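Local structure of aromatic amino acid beta-eliminating lyase/threonine aldolase (Exiguobacterium sibiricum, 3LWS) at residues F155-L158 and E159-R163; A347-A350 and R351-Q354. The protein belongs, by name and sequence family, to the beta-eliminating lyase group within the wider clan of pyridoxal-phosphate-dependent, aminotransferase-like proteins. All coordinates share one frame; numbering follows the deposited sequence.

Interaction 1 (F155-L158 and E159-R163); sequences FSEL and ETISR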
loop_
_atom_site.group_PDB
_atom_site.type_symbol
_atom_site.label_atom_id
_atom_site.label_comp_id
_atom_site.label_asym_id
_atom_site.label_seq_id
_atom_site.Cartn_x
_atom_site.Cartn_y
_atom_site.Cartn_z
ATOM N N PHE A 155 24.753 21.101 -10.782
ATOM C CA PHE A 155 24.746 19.914 -11.654
ATOM C C PHE A 155 26.153 19.314 -11.852
ATOM O O PHE A 155 26.308 18.106 -11.895
ATOM C CB PHE A 155 24.121 20.217 -13.009
ATOM C CG PHE A 155 24.120 19.033 -13.952
ATOM C CD1 PHE A 155 23.148 18.039 -13.838
ATOM C CD2 PHE A 155 25.107 18.888 -14.915
ATOM C CE1 PHE A 155 23.135 16.916 -14.698
ATOM C CE2 PHE A 155 25.092 17.760 -15.788
ATOM C CZ PHE A 155 24.112 16.779 -15.651
ATOM N N SER A 156 27.163 20.162 -11.985
ATOM C CA SER A 156 28.541 19.678 -12.201
ATOM C C SER A 156 29.061 18.945 -10.962
ATOM O O SER A 156 29.826 17.995 -11.088
ATOM C CB SER A 156 29.492 20.814 -12.561
ATOM O OG SER A 156 29.911 21.521 -11.406
ATOM N N GLU A 157 28.640 19.401 -9.769
ATOM C CA GLU A 157 28.982 18.675 -8.536
ATOM C C GLU A 157 28.386 17.267 -8.562
ATOM O O GLU A 157 29.064 16.325 -8.222
ATOM C CB GLU A 157 28.571 19.382 -7.251
ATOM C CG GLU A 157 29.160 18.602 -6.066
ATOM C CD GLU A 157 28.910 19.199 -4.733
ATOM O OE1 GLU A 157 28.492 20.370 -4.660
ATOM O OE2 GLU A 157 29.133 18.461 -3.750
ATOM N N LEU A 158 27.150 17.122 -9.017
ATOM C CA LEU A 158 26.533 15.813 -9.126
ATOM C C LEU A 158 27.280 14.952 -10.133
ATOM O O LEU A 158 27.400 13.764 -9.923
ATOM C CB LEU A 158 25.063 15.903 -9.507
ATOM C CG LEU A 158 24.133 16.688 -8.589
ATOM C CD1 LEU A 158 22.764 16.710 -9.212
ATOM C CD2 LEU A 158 24.057 16.123 -7.201
ATOM N N GLU A 159 27.801 15.557 -11.199
ATOM C CA GLU A 159 28.531 14.800 -12.206
ATOM C C GLU A 159 29.814 14.212 -11.623
ATOM O O GLU A 159 30.151 13.056 -11.873
ATOM C CB GLU A 159 28.871 15.674 -13.408
ATOM C CG GLU A 159 27.704 16.010 -14.293
ATOM C CD GLU A 159 28.166 16.814 -15.501
ATOM O OE1 GLU A 159 28.712 17.917 -15.330
ATOM O OE2 GLU A 159 27.982 16.332 -16.620
ATOM N N THR A 160 30.499 15.022 -10.832
ATOM C CA THR A 160 31.704 14.617 -10.143
ATOM C C THR A 160 31.462 13.503 -9.136
ATOM O O THR A 160 32.260 12.571 -9.049
ATOM C CB THR A 160 32.347 15.840 -9.451
ATOM O OG1 THR A 160 32.800 16.741 -10.463
ATOM C CG2 THR A 160 33.513 15.449 -8.544
ATOM N N ILE A 161 30.380 13.627 -8.363
ATOM C CA ILE A 161 29.992 12.599 -7.369
ATOM C C ILE A 161 29.632 11.276 -8.064
ATOM O O ILE A 161 29.999 10.226 -7.581
ATOM C CB ILE A 161 28.787 13.044 -6.470
ATOM C CG1 ILE A 161 29.225 14.178 -5.539
ATOM C CG2 ILE A 161 28.231 11.857 -5.624
ATOM C CD1 ILE A 161 28.101 14.778 -4.788
ATOM N N SER A 162 28.909 11.365 -9.185
ATOM C CA SER A 162 28.530 10.202 -9.994
ATOM C C SER A 162 29.743 9.442 -10.547
ATOM O O SER A 162 29.788 8.204 -10.497
ATOM C CB SER A 162 27.673 10.656 -11.172
ATOM O OG SER A 162 27.257 9.576 -11.951
ATOM N N ARG A 163 30.719 10.175 -11.071
ATOM C CA ARG A 163 31.971 9.556 -11.557
ATOM C C ARG A 163 32.796 8.966 -10.412
ATOM O O ARG A 163 33.345 7.889 -10.527
ATOM C CB ARG A 163 32.805 10.574 -12.321
ATOM C CG ARG A 163 34.119 10.009 -12.951
ATOM C CD ARG A 163 34.862 11.065 -13.797
ATOM N NE ARG A 163 33.980 11.604 -14.842
ATOM C CZ ARG A 163 33.201 12.688 -14.738
ATOM N NH1 ARG A 163 33.176 13.431 -13.631
ATOM N NH2 ARG A 163 32.433 13.040 -15.766
#
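F155 and E159, one helical turn apart, meet where the CE2 corner of the phenyl ring comes obliquely against the carboxylate. With CG of F155 opposite its own backbone nitrogen (chi1 179°) and E159 leaning back over the first turn, CE2 comes 3.2 Å from CD of E159. The chain of E159 is extended, its CG against the carbonyl oxygen of F155, and its carboxylate is turned 40° from the ring plane. The same two residues are joined by the backbone, N of E159 to O of F155 at 3.0 Å, a somewhat bent bond at 144°. The ring also makes a cation-pi contact with K188.

At S156 the carbonyl oxygen has two donors from T160: the amide N at 3.1 Å and, weakly, the hydroxyl OG1 at 3.3 Å. OG1 sits beside its own backbone N and points back along the helix to that oxygen. E157 runs an extended chain along the helix flank, where OE2 lies 4.0 Å from CD1 of I161; the amide of I161 bonds to O of E157. L158 hands its carbonyl to the amide of S162, with O and N 2.9 Å apart, while the hydroxyl of S162 goes to the backbone oxygen of L196.

These i to i+4 bonds form the first turns of helix 155-167, the helical limb of the beta-alpha-beta unit between strands 138-142 and 171-176. I161 packs on L139 and L141 of strand 138-142 and on helix 127-131, which E157 and T160 also touch through L127; F155 and L158 meet Y186 of helix 179-186.

Interaction 2 (A347-A350 and R351-Q354); sequences AGFA and RLRQ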
loop_
_atom_site.group_PDB
_atom_site.type_symbol
_atom_site.label_atom_id
_atom_site.label_comp_id
_atom_site.label_asym_id
_atom_site.label_seq_id
_atom_site.Cartn_x
_atom_site.Cartn_y
_atom_site.Cartn_z
ATOM N N ALA A 347 -3.402 42.552 -0.645
ATOM C CA ALA A 347 -4.114 42.783 0.655
ATOM C C ALA A 347 -3.625 41.862 1.815
ATOM O O ALA A 347 -3.462 42.295 2.980
ATOM C CB ALA A 347 -5.640 42.640 0.440
ATOM N N GLY A 348 -3.374 40.593 1.509
ATOM C CA GLY A 348 -2.815 39.665 2.512
ATOM C C GLY A 348 -1.478 40.151 3.009
ATOM O O GLY A 348 -1.262 40.345 4.211
ATOM N N PHE A 349 -0.587 40.416 2.057
ATOM C CA PHE A 349 0.761 40.801 2.372
ATOM C C PHE A 349 0.859 42.140 3.091
ATOM O O PHE A 349 1.764 42.329 3.904
ATOM C CB PHE A 349 1.671 40.742 1.129
ATOM C CG PHE A 349 2.320 39.387 0.930
ATOM C CD1 PHE A 349 3.323 38.972 1.784
ATOM C CD2 PHE A 349 1.905 38.527 -0.080
ATOM C CE1 PHE A 349 3.930 37.741 1.642
ATOM C CE2 PHE A 349 2.503 37.280 -0.220
ATOM C CZ PHE A 349 3.509 36.892 0.638
ATOM N N ALA A 350 -0.045 43.080 2.816
ATOM C CA ALA A 350 -0.052 44.343 3.589
ATOM C C ALA A 350 -0.463 44.052 5.045
ATOM O O ALA A 350 0.149 44.558 6.006
ATOM C CB ALA A 350 -0.996 45.376 2.948
ATOM N N ARG A 351 -1.480 43.203 5.198
ATOM C CA ARG A 351 -1.917 42.803 6.528
ATOM C C ARG A 351 -0.847 42.026 7.287
ATOM O O ARG A 351 -0.678 42.227 8.500
ATOM C CB ARG A 351 -3.205 41.996 6.479
ATOM C CG ARG A 351 -3.795 41.720 7.886
ATOM C CD ARG A 351 -4.146 43.015 8.685
ATOM N NE ARG A 351 -4.428 42.703 10.093
ATOM C CZ ARG A 351 -3.519 42.655 11.072
ATOM N NH1 ARG A 351 -2.231 42.927 10.847
ATOM N NH2 ARG A 351 -3.904 42.337 12.303
ATOM N N LEU A 352 -0.132 41.158 6.579
ATOM C CA LEU A 352 0.996 40.441 7.147
ATOM C C LEU A 352 2.103 41.438 7.487
ATOM O O LEU A 352 2.686 41.367 8.563
ATOM C CB LEU A 352 1.487 39.332 6.200
ATOM C CG LEU A 352 2.708 38.536 6.685
ATOM C CD1 LEU A 352 2.381 37.755 7.977
ATOM C CD2 LEU A 352 3.224 37.626 5.581
ATOM N N ARG A 353 2.368 42.394 6.590
ATOM C CA ARG A 353 3.339 43.468 6.864
ATOM C C ARG A 353 3.000 44.268 8.129
ATOM O O ARG A 353 3.893 44.619 8.891
ATOM C CB ARG A 353 3.483 44.425 5.662
ATOM C CG ARG A 353 4.736 44.193 4.833
ATOM C CD ARG A 353 4.948 45.217 3.702
ATOM N NE ARG A 353 4.399 44.730 2.444
ATOM C CZ ARG A 353 3.242 45.087 1.896
ATOM N NH1 ARG A 353 2.462 46.016 2.420
ATOM N NH2 ARG A 353 2.876 44.517 0.771
ATOM N N GLN A 354 1.713 44.536 8.345
ATOM C CA GLN A 354 1.257 45.188 9.589
ATOM C C GLN A 354 1.582 44.368 10.862
ATOM O O GLN A 354 1.804 44.944 11.898
ATOM C CB GLN A 354 -0.258 45.460 9.563
ATOM C CG GLN A 354 -0.701 46.749 8.901
ATOM C CD GLN A 354 -2.215 47.003 9.079
ATOM O OE1 GLN A 354 -2.919 46.277 9.799
ATOM N NE2 GLN A 354 -2.708 48.044 8.426
#
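On the buried flank of this turn F349 and L352 run alongside each other in the same direction, with CD2 of L352 4.0 Å from CE1 of the ring. G348 is buried as well, and its carbonyl O takes the amide N of L352 at 2.7 Å, the shortest of four i to i+4 bonds. F316 meets the F349 ring edge-to-face, and helix 258-273 adds L268 and Q271 against F349 and F272 against L352.

A347, R353 and Q354 make up the solvent side, where packing is looser, though R353 also touches L275. R353 folds back over the preceding turn, its chain bent at chi3 (-94°), which helps bring the guanidinium back to F349: O of F349 sits over the centre of one guanidinium face, 3.7 Å from its plane. NH1 of R353 comes to 3.6 Å from CB of A350. The end of R351 leads away from residues 347-350, and its NE forms a salt bridge with E311 of helix 298-312.

The apolar contact is thus carried by F349 and L352, while the positive charge of R353, facing O of F349 without a hydrogen bond from the guanidinium, may add a weak electrostatic attraction.

Following the chain from its N terminus, interaction 1 comes first, at the start of helix 155-167, and interaction 2 comes much later, in helix 342-355 near the C-terminal end. Each spans adjoining residues of a single helix, so neither closes a loop, and the two run in series without nesting or crossing. Their centres are 43 Å apart and their nearest atoms about 29 Å, with no touch. Residues 155-163 belong with the mixed seven-stranded sheet, in a beta-alpha-beta unit beside helices 127-131 and 179-186. Residues 347-354 pack instead with helices 258-273 and 298-312, so the two contacts lie in separate parts of the fold.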